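Local coordinates for acyl-CoA hydrolase (Bacillus cereus, PDB 1Y7U), which probably hydrolyses the thioester bond of long-chain fatty acyl-CoA to give free fatty acid and coenzyme A, and binds coenzyme A, at residues V49-S58 and S86-M96; V76-F87 and V98-L107. All coordinates share one frame; numbering follows the deposited sequence.

Contact 1: residues V49-S58 and S86-M96. With COA (coenzyme A), chain F.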
loop_
_atom_site.group_PDB
_atom_site.type_symbol
_atom_site.label_atom_id
_atom_site.label_comp_id
_atom_site.label_asym_id
_atom_site.label_seq_id
_atom_site.Cartn_x
_atom_site.Cartn_y
_atom_site.Cartn_z
ATOM N N VAL A 49 16.096 -4.153 4.379
ATOM C CA VAL A 49 16.755 -5.423 4.546
ATOM C C VAL A 49 18.001 -5.265 5.435
ATOM O O VAL A 49 18.375 -6.173 6.177
ATOM C CB VAL A 49 17.090 -5.981 3.149
ATOM C CG1 VAL A 49 18.531 -5.703 2.788
ATOM C CG2 VAL A 49 16.742 -7.444 3.085
ATOM N N ALA A 50 18.624 -4.094 5.377
ATOM C CA ALA A 50 19.810 -3.805 6.178
ATOM C C ALA A 50 19.467 -3.554 7.648
ATOM O O ALA A 50 20.236 -3.902 8.543
ATOM C CB ALA A 50 20.514 -2.604 5.614
ATOM N N SER A 51 18.324 -2.924 7.893
ATOM C CA SER A 51 17.900 -2.654 9.255
ATOM C C SER A 51 17.644 -3.988 9.948
ATOM O O SER A 51 17.775 -4.100 11.166
ATOM C CB SER A 51 16.622 -1.812 9.269
ATOM O OG SER A 51 15.467 -2.599 9.036
ATOM N N ILE A 52 17.268 -4.998 9.172
ATOM C CA ILE A 52 17.017 -6.313 9.741
ATOM C C ILE A 52 18.357 -6.923 10.125
ATOM O O ILE A 52 18.484 -7.521 11.190
ATOM C CB ILE A 52 16.284 -7.238 8.745
ATOM C CG1 ILE A 52 14.867 -6.708 8.496
ATOM C CG2 ILE A 52 16.226 -8.657 9.290
ATOM C CD1 ILE A 52 14.087 -7.489 7.474
ATOM N N SER A 53 19.358 -6.766 9.264
ATOM C CA SER A 53 20.690 -7.287 9.559
ATOM C C SER A 53 21.199 -6.605 10.823
ATOM O O SER A 53 21.767 -7.239 11.703
ATOM C CB SER A 53 21.663 -7.000 8.412
ATOM O OG SER A 53 21.409 -7.821 7.284
ATOM N N ALA A 54 20.987 -5.303 10.907
ATOM C CA ALA A 54 21.430 -4.553 12.059
ATOM C C ALA A 54 20.854 -5.125 13.349
ATOM O O ALA A 54 21.582 -5.333 14.310
ATOM C CB ALA A 54 21.035 -3.092 11.911
ATOM N N SER A 55 19.554 -5.394 13.383
ATOM C CA SER A 55 18.967 -5.917 14.605
ATOM C C SER A 55 19.302 -7.383 14.868
ATOM O O SER A 55 19.349 -7.810 16.020
ATOM C CB SER A 55 17.460 -5.702 14.602
ATOM O OG SER A 55 16.897 -6.216 13.424
ATOM N N ARG A 56 19.538 -8.161 13.820
ATOM C CA ARG A 56 19.899 -9.556 14.033
ATOM C C ARG A 56 21.254 -9.625 14.735
ATOM O O ARG A 56 21.456 -10.416 15.655
ATOM C CB ARG A 56 19.972 -10.314 12.709
ATOM C CG ARG A 56 18.689 -11.013 12.353
ATOM C CD ARG A 56 18.830 -11.858 11.105
ATOM N NE ARG A 56 17.591 -12.583 10.845
ATOM C CZ ARG A 56 17.315 -13.245 9.723
ATOM N NH1 ARG A 56 18.196 -13.281 8.730
ATOM N NH2 ARG A 56 16.149 -13.871 9.595
ATOM N N HIS A 57 22.177 -8.779 14.299
ATOM C CA HIS A 57 23.517 -8.743 14.863
ATOM C C HIS A 57 23.501 -8.160 16.263
ATOM O O HIS A 57 24.013 -8.763 17.201
ATOM C CB HIS A 57 24.429 -7.899 13.968
ATOM C CG HIS A 57 25.837 -7.762 14.472
ATOM N ND1 HIS A 57 26.871 -8.551 14.017
ATOM C CD2 HIS A 57 26.385 -6.896 15.360
ATOM C CE1 HIS A 57 27.997 -8.175 14.600
ATOM N NE2 HIS A 57 27.729 -7.173 15.419
ATOM N N SER A 58 22.895 -6.991 16.400
ATOM C CA SER A 58 22.846 -6.298 17.679
ATOM C C SER A 58 21.781 -6.779 18.653
ATOM O O SER A 58 21.903 -6.557 19.857
ATOM C CB SER A 58 22.615 -4.819 17.443
ATOM O OG SER A 58 21.302 -4.638 16.961
ATOM N N SER A 86 22.156 -8.673 2.480
ATOM C CA SER A 86 22.805 -7.745 3.371
ATOM C C SER A 86 23.342 -8.437 4.615
ATOM O O SER A 86 22.781 -9.432 5.094
ATOM C CB SER A 86 21.826 -6.637 3.771
ATOM O OG SER A 86 20.745 -7.151 4.540
ATOM N N PHE A 87 24.453 -7.914 5.115
ATOM C CA PHE A 87 25.064 -8.419 6.328
ATOM C C PHE A 87 25.958 -7.332 6.887
ATOM O O PHE A 87 26.391 -6.435 6.166
ATOM C CB PHE A 87 25.874 -9.693 6.066
ATOM C CG PHE A 87 26.730 -9.627 4.847
ATOM C CD1 PHE A 87 26.234 -10.046 3.612
ATOM C CD2 PHE A 87 28.021 -9.113 4.915
ATOM C CE1 PHE A 87 27.008 -9.948 2.463
ATOM C CE2 PHE A 87 28.800 -9.015 3.776
ATOM C CZ PHE A 87 28.297 -9.429 2.547
ATOM N N VAL A 88 26.198 -7.400 8.185
ATOM C CA VAL A 88 27.048 -6.442 8.862
ATOM C C VAL A 88 28.490 -6.845 8.568
ATOM O O VAL A 88 28.806 -8.030 8.620
ATOM C CB VAL A 88 26.799 -6.525 10.375
ATOM C CG1 VAL A 88 27.683 -5.553 11.117
ATOM C CG2 VAL A 88 25.342 -6.256 10.659
ATOM N N ILE A 89 29.361 -5.900 8.227
ATOM C CA ILE A 89 30.755 -6.267 7.990
ATOM C C ILE A 89 31.701 -5.490 8.864
ATOM O O ILE A 89 32.753 -5.994 9.228
ATOM C CB ILE A 89 31.249 -6.019 6.568
ATOM C CG1 ILE A 89 30.284 -5.093 5.853
ATOM C CG2 ILE A 89 31.540 -7.345 5.873
ATOM C CD1 ILE A 89 30.963 -4.251 4.846
ATOM N N TRP A 90 31.348 -4.255 9.187
ATOM C CA TRP A 90 32.211 -3.439 10.020
ATOM C C TRP A 90 31.429 -2.974 11.228
ATOM O O TRP A 90 30.249 -2.676 11.118
ATOM C CB TRP A 90 32.701 -2.233 9.223
ATOM C CG TRP A 90 33.560 -1.271 10.003
ATOM C CD1 TRP A 90 34.927 -1.228 10.036
ATOM C CD2 TRP A 90 33.106 -0.215 10.856
ATOM N NE1 TRP A 90 35.347 -0.207 10.853
ATOM C CE2 TRP A 90 34.250 0.429 11.369
ATOM C CE3 TRP A 90 31.843 0.248 11.237
ATOM C CZ2 TRP A 90 34.170 1.512 12.243
ATOM C CZ3 TRP A 90 31.763 1.327 12.107
ATOM C CH2 TRP A 90 32.922 1.946 12.601
ATOM N N THR A 91 32.077 -2.923 12.385
ATOM C CA THR A 91 31.403 -2.445 13.583
ATOM C C THR A 91 32.248 -1.471 14.352
ATOM O O THR A 91 33.469 -1.589 14.398
ATOM C CB THR A 91 31.017 -3.573 14.567
ATOM O OG1 THR A 91 32.106 -4.497 14.716
ATOM C CG2 THR A 91 29.765 -4.270 14.097
ATOM N N GLY A 92 31.575 -0.494 14.941
ATOM C CA GLY A 92 32.241 0.494 15.760
ATOM C C GLY A 92 31.954 -0.007 17.152
ATOM O O GLY A 92 31.890 -1.212 17.367
ATOM N N ARG A 93 31.763 0.888 18.103
ATOM C CA ARG A 93 31.469 0.449 19.451
ATOM C C ARG A 93 29.961 0.356 19.578
ATOM O O ARG A 93 29.403 -0.584 20.154
ATOM C CB ARG A 93 31.991 1.465 20.457
ATOM C CG ARG A 93 31.546 1.182 21.859
ATOM C CD ARG A 93 31.771 2.374 22.747
ATOM N NE ARG A 93 31.036 2.219 23.995
ATOM C CZ ARG A 93 30.004 2.975 24.351
ATOM N NH1 ARG A 93 29.584 3.953 23.554
ATOM N NH2 ARG A 93 29.384 2.742 25.500
ATOM N N THR A 94 29.315 1.350 18.997
ATOM C CA THR A 94 27.882 1.477 19.052
ATOM C C THR A 94 27.191 1.360 17.696
ATOM O O THR A 94 25.993 1.095 17.627
ATOM C CB THR A 94 27.552 2.829 19.710
ATOM O OG1 THR A 94 26.914 2.595 20.971
ATOM C CG2 THR A 94 26.687 3.683 18.816
ATOM N N SER A 95 27.942 1.551 16.618
ATOM C CA SER A 95 27.373 1.488 15.277
ATOM C C SER A 95 27.882 0.307 14.480
ATOM O O SER A 95 28.834 -0.356 14.873
ATOM C CB SER A 95 27.702 2.763 14.515
ATOM O OG SER A 95 29.103 2.882 14.348
HETATM N N MSE A 96 27.246 0.062 13.343
HETATM C CA MSE A 96 27.639 -1.038 12.480
HETATM C C MSE A 96 27.362 -0.689 11.026
HETATM O O MSE A 96 26.405 0.020 10.723
HETATM C CB MSE A 96 26.877 -2.293 12.891
HETATM C CG MSE A 96 25.427 -2.015 13.189
HETATM SE SE MSE A 96 24.676 -3.222 14.487
HETATM C CE MSE A 96 24.930 -4.827 13.494
HETATM N N1A COA F . 27.150 8.472 9.662
HETATM C C2A COA F . 27.691 7.316 10.107
HETATM N N3A COA F . 27.769 7.070 11.442
HETATM C C4A COA F . 27.321 7.954 12.308
HETATM C C5A COA F . 26.743 9.094 11.874
HETATM C C6A COA F . 26.644 9.377 10.528
HETATM N N6A COA F . 25.828 10.308 10.038
HETATM N N7A COA F . 26.394 9.764 12.939
HETATM C C8A COA F . 26.698 9.075 14.011
HETATM N N9A COA F . 27.298 7.958 13.648
HETATM C C1B COA F . 27.698 6.902 14.584
HETATM C C2B COA F . 29.168 6.850 14.912
HETATM O O2B COA F . 29.741 5.897 14.061
HETATM C C3B COA F . 29.254 6.387 16.349
HETATM O O3B COA F . 29.755 5.119 16.226
HETATM P P3B COA F . 30.601 4.284 17.172
HETATM O O7A COA F . 30.483 2.985 16.706
HETATM O O8A COA F . 30.317 4.245 18.535
HETATM O O9A COA F . 31.938 4.588 17.015
HETATM C C4B COA F . 27.804 6.311 16.731
HETATM O O4B COA F . 27.163 7.152 15.840
HETATM C C5B COA F . 27.480 6.807 18.102
HETATM O O5B COA F . 27.097 8.154 18.017
HETATM P P1A COA F . 27.083 9.160 19.251
HETATM O O1A COA F . 28.015 10.275 19.063
HETATM O O2A COA F . 27.449 8.479 20.490
HETATM O O3A COA F . 25.648 9.827 19.335
HETATM P P2A COA F . 24.749 10.458 18.189
HETATM O O4A COA F . 25.485 11.319 17.254
HETATM O O5A COA F . 23.746 11.225 18.881
HETATM O O6A COA F . 24.059 9.259 17.416
HETATM C CBP COA F . 22.507 9.933 15.629
HETATM C CCP COA F . 22.732 9.190 16.941
HETATM C CDP COA F . 23.416 11.123 15.455
HETATM C CEP COA F . 22.759 9.003 14.473
HETATM C CAP COA F . 21.159 10.650 15.701
HETATM O OAP COA F . 21.329 12.046 15.742
HETATM C C9P COA F . 19.863 10.132 15.174
HETATM O O9P COA F . 18.963 9.569 16.052
HETATM N N8P COA F . 19.611 10.223 13.907
HETATM C C7P COA F . 18.861 9.226 13.216
HETATM C C6P COA F . 17.661 8.657 13.946
HETATM C C5P COA F . 16.591 8.164 13.028
HETATM O O5P COA F . 15.404 8.117 13.412
HETATM N N4P COA F . 16.978 7.804 11.833
HETATM C C3P COA F . 16.079 7.828 10.740
HETATM C C2P COA F . 15.923 9.243 10.271
HETATM S S1P COA F . 14.315 9.862 10.622
#
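Helix 49-58 packs across strand 86-91 through S53 on S86 and H57 on V88: the buried helix-on-sheet contact of the hotdog fold, in which the antiparallel sheet wraps the long central helix, here 39-58. The axes come within 7.3 Å and cross at -51°. Where they start to meet, the contact is polar. S86 OG is hydrogen-bonded to S53 OG at 2.9 Å and has V49 O as an alternative, weaker acceptor for the same proton; a chi1 of 65° sets the hydroxyl between its own backbone N and carbonyl carbon, where it meets S53 OG. S53 OG is also tied to S18 O. One turn on, apolar contact takes over. V88 crosses H57 at about a right angle and lays CG1 over the centre of the imidazole, 4.2 Å above its plane, while CG2 of V88 meets H57 CB. H57 NE2 is hydrogen-bonded to P135 O, which is consistent with a defined turn of the ring. The selenium of M96, a selenomethionine, lies 3.9 Å from S58 CB, and S58 OG bonds back to A54 O. The strand carries a classic beta bulge, I89 and W90 both facing E97, before the turn that binds coenzyme A. There T94 N donates to the 3'-phosphate oxygen O7A at 3.0 Å. S95 N donates to O7A at 2.9 Å, and S95 OG lies 2.7 Å from O7A as well.

Contact 2: residues V76-F87 and V98-L107; sequences VRSSDCVSYESF and VFVKVVSEYL. With SO4 (sulfate ion), chain E.
S83 and V103 face each other as a hydrogen-bonded antiparallel pair, and V103 O is gripped twice, by S83 N at 3.0 Å and by S83 OG at 3.1 Å. Two places along, E85 and K101 run side by side as extended chains, both with CG anti to the backbone N (chi1 179° and 172°), and end in a weak salt bridge, OE2 to NZ at 3.4 Å. Each charge has a further partner: R19 meets E85 OE1, and T173 O of the third subunit takes a hydrogen bond from K101 NZ. Beyond them the rings of F87 and F99 point the same way with centroids 5.8 Å apart, set obliquely, and F119 meets F99 edge-to-face. These side chains decorate one face of a beta hairpin, strands 81-91 and 95-105, inside the hotdog sheet. The other face turns to the central helix: V102 CG2 touches Y84 CD2 at 3.5 Å, with E45 against Y84 and M46 against V102. Past the strands, L107 N donates to S79 O at 3.2 Å. S79 belongs to a type I turn, R77 to D80, steadied by R77 N bonding D80 OD2 on its anti side at 2.8 Å. The R77 guanidinium reaches outward to a sulfate, probably from the crystallisation liquor, giving NE to O1 at 3.1 Å and NH2 to O3; R113 holds the same ion.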
loop_
_atom_site.group_PDB
_atom_site.type_symbol
_atom_site.label_atom_id
_atom_site.label_comp_id
_atom_site.label_asym_id
_atom_site.label_seq_id
_atom_site.Cartn_x
_atom_site.Cartn_y
_atom_site.Cartn_z
ATOM N N VAL A 76 16.533 -1.993 -13.687
ATOM C CA VAL A 76 15.824 -3.179 -13.243
ATOM C C VAL A 76 14.439 -2.996 -13.838
ATOM O O VAL A 76 13.698 -2.101 -13.434
ATOM C CB VAL A 76 15.723 -3.223 -11.735
ATOM C CG1 VAL A 76 14.975 -4.479 -11.303
ATOM C CG2 VAL A 76 17.114 -3.172 -11.136
ATOM N N ARG A 77 14.095 -3.834 -14.806
ATOM C CA ARG A 77 12.812 -3.723 -15.491
ATOM C C ARG A 77 11.755 -4.712 -15.012
ATOM O O ARG A 77 12.000 -5.501 -14.107
ATOM C CB ARG A 77 13.041 -3.871 -16.996
ATOM C CG ARG A 77 14.063 -2.879 -17.508
ATOM C CD ARG A 77 14.522 -3.168 -18.927
ATOM N NE ARG A 77 15.554 -2.229 -19.371
ATOM C CZ ARG A 77 15.382 -0.911 -19.472
ATOM N NH1 ARG A 77 14.216 -0.353 -19.164
ATOM N NH2 ARG A 77 16.382 -0.145 -19.879
ATOM N N SER A 78 10.576 -4.645 -15.622
ATOM C CA SER A 78 9.464 -5.520 -15.271
ATOM C C SER A 78 9.784 -6.973 -15.610
ATOM O O SER A 78 9.277 -7.892 -14.982
ATOM C CB SER A 78 8.215 -5.093 -16.031
ATOM O OG SER A 78 8.416 -5.250 -17.426
ATOM N N SER A 79 10.615 -7.171 -16.622
ATOM C CA SER A 79 11.010 -8.510 -17.046
ATOM C C SER A 79 12.011 -9.079 -16.063
ATOM O O SER A 79 12.419 -10.234 -16.171
ATOM C CB SER A 79 11.647 -8.452 -18.435
ATOM O OG SER A 79 12.587 -7.390 -18.519
ATOM N N ASP A 80 12.412 -8.251 -15.104
ATOM C CA ASP A 80 13.382 -8.670 -14.111
ATOM C C ASP A 80 12.796 -9.153 -12.810
ATOM O O ASP A 80 11.587 -9.202 -12.601
ATOM C CB ASP A 80 14.362 -7.549 -13.791
ATOM C CG ASP A 80 15.373 -7.340 -14.871
ATOM O OD1 ASP A 80 15.894 -8.350 -15.398
ATOM O OD2 ASP A 80 15.658 -6.161 -15.177
ATOM N N CYS A 81 13.712 -9.471 -11.917
ATOM C CA CYS A 81 13.404 -9.982 -10.608
ATOM C C CYS A 81 14.524 -9.416 -9.729
ATOM O O CYS A 81 15.690 -9.480 -10.101
ATOM C CB CYS A 81 13.460 -11.498 -10.712
ATOM S SG CYS A 81 13.272 -12.370 -9.217
ATOM N N VAL A 82 14.183 -8.822 -8.592
ATOM C CA VAL A 82 15.213 -8.266 -7.714
ATOM C C VAL A 82 15.372 -9.028 -6.419
ATOM O O VAL A 82 14.404 -9.495 -5.838
ATOM C CB VAL A 82 14.929 -6.810 -7.315
ATOM C CG1 VAL A 82 15.387 -5.883 -8.384
ATOM C CG2 VAL A 82 13.450 -6.624 -7.056
ATOM N N SER A 83 16.612 -9.137 -5.970
ATOM C CA SER A 83 16.929 -9.803 -4.721
ATOM C C SER A 83 17.958 -8.942 -4.008
ATOM O O SER A 83 18.836 -8.369 -4.640
ATOM C CB SER A 83 17.472 -11.210 -4.981
ATOM O OG SER A 83 18.075 -11.283 -6.253
ATOM N N TYR A 84 17.816 -8.825 -2.697
ATOM C CA TYR A 84 18.724 -8.034 -1.897
ATOM C C TYR A 84 19.436 -8.966 -0.943
ATOM O O TYR A 84 18.874 -9.972 -0.512
ATOM C CB TYR A 84 17.957 -6.993 -1.078
ATOM C CG TYR A 84 17.054 -6.111 -1.893
ATOM C CD1 TYR A 84 15.829 -6.578 -2.362
ATOM C CD2 TYR A 84 17.444 -4.827 -2.244
ATOM C CE1 TYR A 84 15.018 -5.792 -3.172
ATOM C CE2 TYR A 84 16.639 -4.027 -3.049
ATOM C CZ TYR A 84 15.430 -4.521 -3.512
ATOM O OH TYR A 84 14.654 -3.752 -4.339
ATOM N N GLU A 85 20.684 -8.652 -0.632
ATOM C CA GLU A 85 21.433 -9.447 0.320
ATOM C C GLU A 85 22.137 -8.430 1.181
ATOM O O GLU A 85 22.638 -7.427 0.680
ATOM C CB GLU A 85 22.462 -10.350 -0.352
ATOM C CG GLU A 85 23.264 -11.161 0.662
ATOM C CD GLU A 85 24.311 -12.054 0.023
ATOM O OE1 GLU A 85 25.127 -12.648 0.764
ATOM O OE2 GLU A 85 24.316 -12.163 -1.226
ATOM N N SER A 86 22.156 -8.673 2.480
ATOM C CA SER A 86 22.805 -7.745 3.371
ATOM C C SER A 86 23.342 -8.437 4.615
ATOM O O SER A 86 22.781 -9.432 5.094
ATOM C CB SER A 86 21.826 -6.637 3.771
ATOM O OG SER A 86 20.745 -7.151 4.540
ATOM N N PHE A 87 24.453 -7.914 5.115
ATOM C CA PHE A 87 25.064 -8.419 6.328
ATOM C C PHE A 87 25.958 -7.332 6.887
ATOM O O PHE A 87 26.391 -6.435 6.166
ATOM C CB PHE A 87 25.874 -9.693 6.066
ATOM C CG PHE A 87 26.730 -9.627 4.847
ATOM C CD1 PHE A 87 26.234 -10.046 3.612
ATOM C CD2 PHE A 87 28.021 -9.113 4.915
ATOM C CE1 PHE A 87 27.008 -9.948 2.463
ATOM C CE2 PHE A 87 28.800 -9.015 3.776
ATOM C CZ PHE A 87 28.297 -9.429 2.547
ATOM N N VAL A 98 26.378 -1.986 7.380
ATOM C CA VAL A 98 25.757 -3.099 6.702
ATOM C C VAL A 98 25.932 -2.969 5.205
ATOM O O VAL A 98 25.579 -1.947 4.605
ATOM C CB VAL A 98 24.259 -3.165 7.038
ATOM C CG1 VAL A 98 23.647 -4.410 6.423
ATOM C CG2 VAL A 98 24.066 -3.151 8.549
ATOM N N PHE A 99 26.504 -4.005 4.610
ATOM C CA PHE A 99 26.708 -4.024 3.172
ATOM C C PHE A 99 25.409 -4.526 2.556
ATOM O O PHE A 99 24.752 -5.421 3.103
ATOM C CB PHE A 99 27.844 -4.974 2.799
ATOM C CG PHE A 99 28.042 -5.121 1.328
ATOM C CD1 PHE A 99 28.555 -4.067 0.573
ATOM C CD2 PHE A 99 27.651 -6.290 0.671
ATOM C CE1 PHE A 99 28.678 -4.176 -0.825
ATOM C CE2 PHE A 99 27.768 -6.410 -0.724
ATOM C CZ PHE A 99 28.280 -5.349 -1.471
ATOM N N VAL A 100 25.023 -3.938 1.432
ATOM C CA VAL A 100 23.806 -4.352 0.763
ATOM C C VAL A 100 24.097 -4.548 -0.702
ATOM O O VAL A 100 24.715 -3.707 -1.351
ATOM C CB VAL A 100 22.690 -3.321 0.911
ATOM C CG1 VAL A 100 21.398 -3.900 0.364
ATOM C CG2 VAL A 100 22.527 -2.938 2.371
ATOM N N LYS A 101 23.615 -5.664 -1.218
ATOM C CA LYS A 101 23.836 -6.050 -2.593
ATOM C C LYS A 101 22.483 -6.218 -3.294
ATOM O O LYS A 101 21.582 -6.872 -2.769
ATOM C CB LYS A 101 24.631 -7.342 -2.529
ATOM C CG LYS A 101 24.865 -8.093 -3.777
ATOM C CD LYS A 101 25.573 -9.356 -3.357
ATOM C CE LYS A 101 25.600 -10.388 -4.443
ATOM N NZ LYS A 101 26.273 -11.601 -3.913
ATOM N N VAL A 102 22.328 -5.602 -4.462
ATOM C CA VAL A 102 21.079 -5.699 -5.211
ATOM C C VAL A 102 21.331 -6.340 -6.575
ATOM O O VAL A 102 22.071 -5.806 -7.402
ATOM C CB VAL A 102 20.440 -4.309 -5.408
ATOM C CG1 VAL A 102 19.159 -4.431 -6.200
ATOM C CG2 VAL A 102 20.157 -3.675 -4.059
ATOM N N VAL A 103 20.693 -7.483 -6.806
ATOM C CA VAL A 103 20.861 -8.224 -8.045
ATOM C C VAL A 103 19.562 -8.422 -8.807
ATOM O O VAL A 103 18.580 -8.903 -8.253
ATOM C CB VAL A 103 21.451 -9.612 -7.759
ATOM C CG1 VAL A 103 21.611 -10.393 -9.049
ATOM C CG2 VAL A 103 22.771 -9.467 -7.054
ATOM N N SER A 104 19.561 -8.055 -10.082
ATOM C CA SER A 104 18.380 -8.235 -10.909
ATOM C C SER A 104 18.575 -9.509 -11.722
ATOM O O SER A 104 19.694 -9.856 -12.095
ATOM C CB SER A 104 18.173 -7.031 -11.835
ATOM O OG SER A 104 19.274 -6.842 -12.700
ATOM N N GLU A 105 17.488 -10.216 -11.989
ATOM C CA GLU A 105 17.577 -11.457 -12.731
ATOM C C GLU A 105 16.479 -11.567 -13.774
ATOM O O GLU A 105 15.296 -11.408 -13.454
ATOM C CB GLU A 105 17.481 -12.618 -11.756
ATOM C CG GLU A 105 17.357 -13.965 -12.399
ATOM C CD GLU A 105 17.124 -15.039 -11.371
ATOM O OE1 GLU A 105 16.880 -16.197 -11.764
ATOM O OE2 GLU A 105 17.187 -14.719 -10.163
ATOM N N TYR A 106 16.872 -11.836 -15.020
ATOM C CA TYR A 106 15.907 -11.973 -16.103
ATOM C C TYR A 106 15.076 -13.231 -15.875
ATOM O O TYR A 106 15.621 -14.314 -15.661
ATOM C CB TYR A 106 16.606 -12.079 -17.447
ATOM C CG TYR A 106 15.686 -11.751 -18.586
ATOM C CD1 TYR A 106 15.388 -10.432 -18.895
ATOM C CD2 TYR A 106 15.085 -12.754 -19.335
ATOM C CE1 TYR A 106 14.510 -10.111 -19.924
ATOM C CE2 TYR A 106 14.203 -12.448 -20.371
ATOM C CZ TYR A 106 13.919 -11.124 -20.661
ATOM O OH TYR A 106 13.051 -10.808 -21.686
ATOM N N LEU A 107 13.758 -13.085 -15.933
ATOM C CA LEU A 107 12.852 -14.198 -15.704
ATOM C C LEU A 107 12.936 -15.303 -16.755
ATOM O O LEU A 107 12.651 -16.463 -16.463
ATOM C CB LEU A 107 11.420 -13.670 -15.597
ATOM C CG LEU A 107 11.246 -12.568 -14.536
ATOM C CD1 LEU A 107 9.842 -11.972 -14.599
ATOM C CD2 LEU A 107 11.534 -13.140 -13.153
HETATM S S SO4 E . 19.435 -2.774 -20.727
HETATM O O1 SO4 E . 18.236 -3.490 -20.175
HETATM O O2 SO4 E . 19.995 -3.557 -21.875
HETATM O O3 SO4 E . 19.000 -1.402 -21.158
HETATM O O4 SO4 E . 20.532 -2.642 -19.708
#

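How the contacts relate
Contacts 1 and 2 illustrate how a hotdog domain uses one hairpin for two purposes. Their centres are about 20 Å apart, on opposite sides of the chain's centre, yet both draw on strands 81-91 and 95-105 and share S86 and F87. Along the chain the segments alternate: 49-58, 76-87, 86-96, 98-107. Contact 2 pairs the hairpin strands, while contact 1 lays the helix on them and includes the coenzyme A-binding turn. The two meet where A50 CB packs on V98 CG1 at 3.7 Å. They are also joined between subunits, since R56 of contact 1 forms a salt bridge with E105 of the second subunit, the residue that belongs to contact 2 there.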